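Local coordinates for protein beta-lactamase (Escherichia coli, PDB 6PQ9) that probably hydrolyses beta-lactam antibiotics, opening the lactam ring to give a substituted beta-amino acid, as other class A beta-lactamases do, at residues A[94-99]-A[140-145]; A[74-79]-A[207-212]. The protein carries 1 engineered substitution. All coordinates share one frame; numbering follows the deposited sequence. Where two conformers were deposited one is given.

Contact 1: residues A[94-99]-A[140-145]; sequences FVKKSE and LFRFVG. With ACT (acetate ion), chain H.
A surface salt bridge between Glu99 and Arg142 ties the 3-10 turn that follows strand 92-95 to the last turn of helix 134-144, a case of ion pairing without a directed hydrogen bond. Glu99 OE2 lies 3.0 Å from Arg142 NE but well out of the guanidinium plane, so no N-H points at it. The carboxylate stands over one guanidinium face, with the two planes 43° apart. The arginine's bend at CG-CD (chi3 88°) brings the guanidinium group beneath the acid. Glu99 OE1 accepts the backbone N-H of Lys96 (N to OE1 2.8 Å) on its anti side, 31° out of the carboxylate plane, which steadies the acid from within its own turn. Lys96 brings CE to 4.1 Å from Arg142 NH1; Lys96 NZ, a like charge, lies 4.3 Å from NH1, probably moderated by the Glu99 carboxylate. An acetate, probably from the crystallisation liquor, binds the same turn, held by Ser98 N and, at 3.0 Å from OXT, by Ser98 OG. Gly145, with positive phi, is the first residue to leave helical angles, in a Schellman motif. Val95 pairs with Val117 in a two-stranded sheet, while Leu140 and Phe143 pack on helices 70-85 and 121-130.

Contact 2: residues A[74-79]-A[207-212]; sequences LALAVL and DYLLNT
Leu209 meets Ala75, Leu76 and Leu79 in a wholly apolar interface, and illustrates how one leucine can lie between two helices by meeting each partner mainly with a different carbon. Its CD1 rests on the CB of Ala75 at 3.7 Å. CD2 reaches the CD2 of Leu76, also at 3.7 Å, the two side chains lying roughly at right angles, and comes within 4.0 Å of Ala75 CB as well. At the base of the side chain, Leu209 CB takes the CD1 of Leu79 at 3.6 Å. The chi1 of -176° carries CG of Leu209 toward helix 70-85; CD2 continues that way and CD1 branches along the interface to Ala75. Leu79 has CG beside its own backbone N and reaches across with CD1.

The nearest CA atoms, those of Ala75 and Leu209, are 7.4 Å apart, consistent with the small alanine side chain there. The segment axes run nearly antiparallel, at 155°, and come no closer than 11.1 Å. In the class A fold, helix 70-85 is the hydrophobic helix at the heart of the all-helical domain and begins within the SXXK motif, whose nucleophilic serine is here replaced by an engineered glycine just before the helix. Helix 203-214 covers one flank of it. Helix 121-130 closes another side through Val129 on Ala75 and Leu125 on Leu79, while Phe195 of helix 185-196 packs against both Leu76 and Leu209.

No hydrogen bond crosses the interface; each helix keeps its own backbone bonds. Thr212 OG1 donates to the carbonyl O of Leu209, 2.9 Å away, so the hydroxyl is satisfied inside its own helix. Its methyl, CG2, lies over one face of the Tyr208 ring, toward the rim. Thr212 O in turn accepts from Ser130 OG.

Contacts 1 and 2 lie with their centres about 17 Å apart, one on the surface and the other buried, and helices 70-85 and 134-144 bridge them. Val144 CG1 packs on Val78 CG2 at 3.6 Å and Phe141 CD1 on Leu74 CD1 at 3.7 Å, so helix 70-85 presents one side to helix 134-144 and another to helix 203-214. Along the chain the order is 74-79, 94-99, 140-145, 207-212, which nests contact 1 inside the loop closed by contact 2. The inner pairing joins two surface parts of the helical domain; the outer one brings distant sequence onto the central helix at 74-79, just after the SXXK motif in sequence.

Contact 1: residues A[94-99]-A[140-145]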
# COMPACT_ATOMS: atom_id res chain seq x y z
N PHE A 94 -24.21 -6.87 5.70
CA PHE A 94 -25.09 -5.72 5.74
C PHE A 94 -24.33 -4.50 6.25
O PHE A 94 -23.74 -4.54 7.33
CB PHE A 94 -26.31 -6.00 6.63
CG PHE A 94 -27.29 -4.86 6.70
CD1 PHE A 94 -27.13 -3.85 7.65
CD2 PHE A 94 -28.36 -4.78 5.82
CE1 PHE A 94 -28.03 -2.79 7.72
CE2 PHE A 94 -29.26 -3.74 5.89
CZ PHE A 94 -29.09 -2.74 6.84
N VAL A 95 -24.38 -3.42 5.49
CA VAL A 95 -23.64 -2.19 5.78
C VAL A 95 -24.65 -1.13 6.18
O VAL A 95 -25.55 -0.79 5.40
CB VAL A 95 -22.80 -1.75 4.58
CG1 VAL A 95 -22.14 -0.41 4.85
CG2 VAL A 95 -21.79 -2.83 4.24
N LYS A 96 -24.52 -0.60 7.39
CA LYS A 96 -25.44 0.44 7.84
C LYS A 96 -25.14 1.76 7.15
O LYS A 96 -23.98 2.07 6.82
CB LYS A 96 -25.37 0.60 9.37
CG LYS A 96 -25.56 -0.72 10.10
CD LYS A 96 -25.80 -0.52 11.59
CE LYS A 96 -24.49 -0.34 12.33
NZ LYS A 96 -24.70 -0.24 13.80
N LYS A 97 -26.20 2.54 6.91
CA LYS A 97 -26.04 3.90 6.41
C LYS A 97 -25.03 4.68 7.24
O LYS A 97 -24.20 5.41 6.69
CB LYS A 97 -27.38 4.63 6.40
CG LYS A 97 -27.37 5.96 5.63
CD LYS A 97 -28.72 6.65 5.71
CE LYS A 97 -28.58 8.17 5.74
NZ LYS A 97 -28.61 8.76 4.37
N SER A 98 -25.07 4.52 8.57
CA SER A 98 -24.16 5.26 9.45
C SER A 98 -22.69 4.93 9.22
O SER A 98 -21.82 5.64 9.74
CB SER A 98 -24.52 5.01 10.93
OG SER A 98 -24.31 3.66 11.31
N GLU A 99 -22.38 3.86 8.47
CA GLU A 99 -21.01 3.47 8.19
C GLU A 99 -20.50 4.00 6.86
O GLU A 99 -19.29 3.95 6.62
CB GLU A 99 -20.87 1.95 8.20
CG GLU A 99 -21.28 1.32 9.50
CD GLU A 99 -21.26 -0.20 9.40
OE1 GLU A 99 -22.33 -0.82 9.19
OE2 GLU A 99 -20.16 -0.76 9.54
N LEU A 140 -14.20 -3.25 6.62
CA LEU A 140 -13.40 -4.47 6.72
C LEU A 140 -12.63 -4.54 8.04
O LEU A 140 -12.41 -5.64 8.55
CB LEU A 140 -12.45 -4.58 5.53
CG LEU A 140 -13.15 -4.77 4.18
CD1 LEU A 140 -12.15 -4.70 3.04
CD2 LEU A 140 -13.95 -6.07 4.14
N PHE A 141 -12.20 -3.40 8.59
CA PHE A 141 -11.56 -3.43 9.91
C PHE A 141 -12.51 -4.00 10.94
O PHE A 141 -12.12 -4.85 11.76
CB PHE A 141 -11.12 -2.03 10.35
CG PHE A 141 -9.67 -1.71 10.06
CD1 PHE A 141 -8.65 -2.57 10.46
CD2 PHE A 141 -9.33 -0.55 9.38
CE1 PHE A 141 -7.30 -2.27 10.19
CE2 PHE A 141 -8.00 -0.25 9.10
CZ PHE A 141 -6.99 -1.11 9.51
N ARG A 142 -13.76 -3.54 10.92
CA ARG A 142 -14.79 -4.09 11.79
C ARG A 142 -14.94 -5.59 11.57
O ARG A 142 -15.09 -6.35 12.54
CB ARG A 142 -16.13 -3.38 11.54
CG ARG A 142 -16.26 -2.05 12.27
CD ARG A 142 -17.20 -1.09 11.57
NE ARG A 142 -18.59 -1.27 12.00
CZ ARG A 142 -19.22 -0.48 12.88
NH1 ARG A 142 -20.50 -0.71 13.20
NH2 ARG A 142 -18.58 0.55 13.44
N PHE A 143 -14.88 -6.03 10.31
CA PHE A 143 -15.08 -7.44 10.00
C PHE A 143 -13.99 -8.31 10.62
O PHE A 143 -14.28 -9.42 11.09
CB PHE A 143 -15.14 -7.65 8.48
CG PHE A 143 -15.35 -9.09 8.07
CD1 PHE A 143 -16.52 -9.76 8.42
CD2 PHE A 143 -14.38 -9.77 7.35
CE1 PHE A 143 -16.73 -11.10 8.05
CE2 PHE A 143 -14.58 -11.11 6.96
CZ PHE A 143 -15.76 -11.77 7.32
N VAL A 144 -12.74 -7.84 10.63
CA VAL A 144 -11.64 -8.64 11.16
C VAL A 144 -11.35 -8.36 12.63
O VAL A 144 -10.38 -8.91 13.17
CB VAL A 144 -10.33 -8.42 10.37
CG1 VAL A 144 -10.48 -8.90 8.95
CG2 VAL A 144 -9.89 -6.95 10.43
N GLY A 145 -12.11 -7.50 13.28
CA GLY A 145 -11.99 -7.31 14.71
C GLY A 145 -11.22 -6.09 15.18
O GLY A 145 -10.96 -5.98 16.38
C ACT H . -27.81 3.21 11.45
O ACT H . -27.61 3.68 10.31
OXT ACT H . -26.99 3.04 12.39
CH3 ACT H . -29.26 2.81 11.74

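Contact 2: residues A[74-79]-A[207-212]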
# COMPACT_ATOMS: atom_id res chain seq x y z
N LEU A 74 -4.62 -4.79 5.47
CA LEU A 74 -5.98 -5.15 5.85
C LEU A 74 -6.55 -6.21 4.92
O LEU A 74 -7.23 -7.15 5.38
CB LEU A 74 -6.85 -3.90 5.85
CG LEU A 74 -8.36 -4.07 6.09
CD1 LEU A 74 -8.63 -4.68 7.47
CD2 LEU A 74 -9.03 -2.71 5.94
N ALA A 75 -6.27 -6.12 3.62
CA ALA A 75 -6.79 -7.11 2.68
C ALA A 75 -6.24 -8.51 2.99
O ALA A 75 -6.99 -9.49 2.96
CB ALA A 75 -6.48 -6.70 1.24
N LEU A 76 -4.94 -8.60 3.28
CA LEU A 76 -4.36 -9.86 3.78
C LEU A 76 -5.15 -10.40 4.97
O LEU A 76 -5.51 -11.57 5.02
CB LEU A 76 -2.90 -9.65 4.19
CG LEU A 76 -1.91 -9.27 3.10
CD1 LEU A 76 -0.53 -9.07 3.69
CD2 LEU A 76 -1.88 -10.28 1.96
N ALA A 77 -5.43 -9.54 5.95
CA ALA A 77 -6.09 -10.01 7.16
C ALA A 77 -7.49 -10.52 6.85
O ALA A 77 -7.92 -11.54 7.42
CB ALA A 77 -6.13 -8.90 8.21
N VAL A 78 -8.23 -9.85 5.96
CA VAL A 78 -9.59 -10.27 5.63
C VAL A 78 -9.57 -11.61 4.91
O VAL A 78 -10.34 -12.53 5.23
CB VAL A 78 -10.29 -9.20 4.76
CG1 VAL A 78 -11.65 -9.73 4.20
CG2 VAL A 78 -10.48 -7.89 5.53
N LEU A 79 -8.69 -11.75 3.91
CA LEU A 79 -8.66 -12.97 3.13
C LEU A 79 -8.18 -14.14 3.98
O LEU A 79 -8.71 -15.25 3.88
CB LEU A 79 -7.77 -12.78 1.90
CG LEU A 79 -8.41 -11.80 0.92
CD1 LEU A 79 -7.44 -11.34 -0.18
CD2 LEU A 79 -9.68 -12.41 0.34
N ASP A 207 -4.96 -15.18 -5.74
CA ASP A 207 -5.32 -14.79 -7.10
C ASP A 207 -6.22 -13.57 -7.12
O ASP A 207 -6.04 -12.65 -7.94
CB ASP A 207 -5.99 -15.96 -7.82
CG ASP A 207 -4.99 -17.03 -8.31
OD1 ASP A 207 -3.78 -16.73 -8.44
OD2 ASP A 207 -5.42 -18.17 -8.57
N TYR A 208 -7.20 -13.52 -6.21
CA TYR A 208 -8.10 -12.38 -6.15
C TYR A 208 -7.36 -11.10 -5.77
O TYR A 208 -7.43 -10.10 -6.48
CB TYR A 208 -9.23 -12.65 -5.16
CG TYR A 208 -10.13 -11.46 -5.04
CD1 TYR A 208 -11.07 -11.18 -6.02
CD2 TYR A 208 -10.01 -10.58 -3.96
CE1 TYR A 208 -11.89 -10.08 -5.92
CE2 TYR A 208 -10.82 -9.46 -3.86
CZ TYR A 208 -11.76 -9.22 -4.84
OH TYR A 208 -12.57 -8.11 -4.75
N LEU A 209 -6.67 -11.11 -4.62
CA LEU A 209 -5.97 -9.91 -4.17
C LEU A 209 -4.96 -9.42 -5.21
O LEU A 209 -4.89 -8.22 -5.50
CB LEU A 209 -5.28 -10.16 -2.83
CG LEU A 209 -4.60 -8.92 -2.22
CD1 LEU A 209 -5.56 -7.73 -2.19
CD2 LEU A 209 -4.08 -9.19 -0.81
N LEU A 210 -4.18 -10.33 -5.79
CA LEU A 210 -3.22 -9.94 -6.82
C LEU A 210 -3.91 -9.23 -7.99
O LEU A 210 -3.45 -8.17 -8.45
CB LEU A 210 -2.46 -11.17 -7.31
CG LEU A 210 -1.37 -10.95 -8.35
CD1 LEU A 210 -0.43 -9.83 -7.92
CD2 LEU A 210 -0.59 -12.24 -8.56
N ASN A 211 -5.03 -9.78 -8.48
CA ASN A 211 -5.75 -9.15 -9.59
C ASN A 211 -6.25 -7.76 -9.23
O ASN A 211 -6.15 -6.83 -10.04
CB ASN A 211 -6.91 -10.03 -10.04
CG ASN A 211 -7.34 -9.72 -11.46
OD1 ASN A 211 -6.49 -9.48 -12.33
ND2 ASN A 211 -8.65 -9.68 -11.70
N THR A 212 -6.81 -7.58 -8.03
CA THR A 212 -7.27 -6.24 -7.66
C THR A 212 -6.12 -5.25 -7.54
O THR A 212 -6.34 -4.04 -7.66
CB THR A 212 -8.07 -6.27 -6.35
OG1 THR A 212 -7.15 -6.39 -5.25
CG2 THR A 212 -9.05 -7.42 -6.31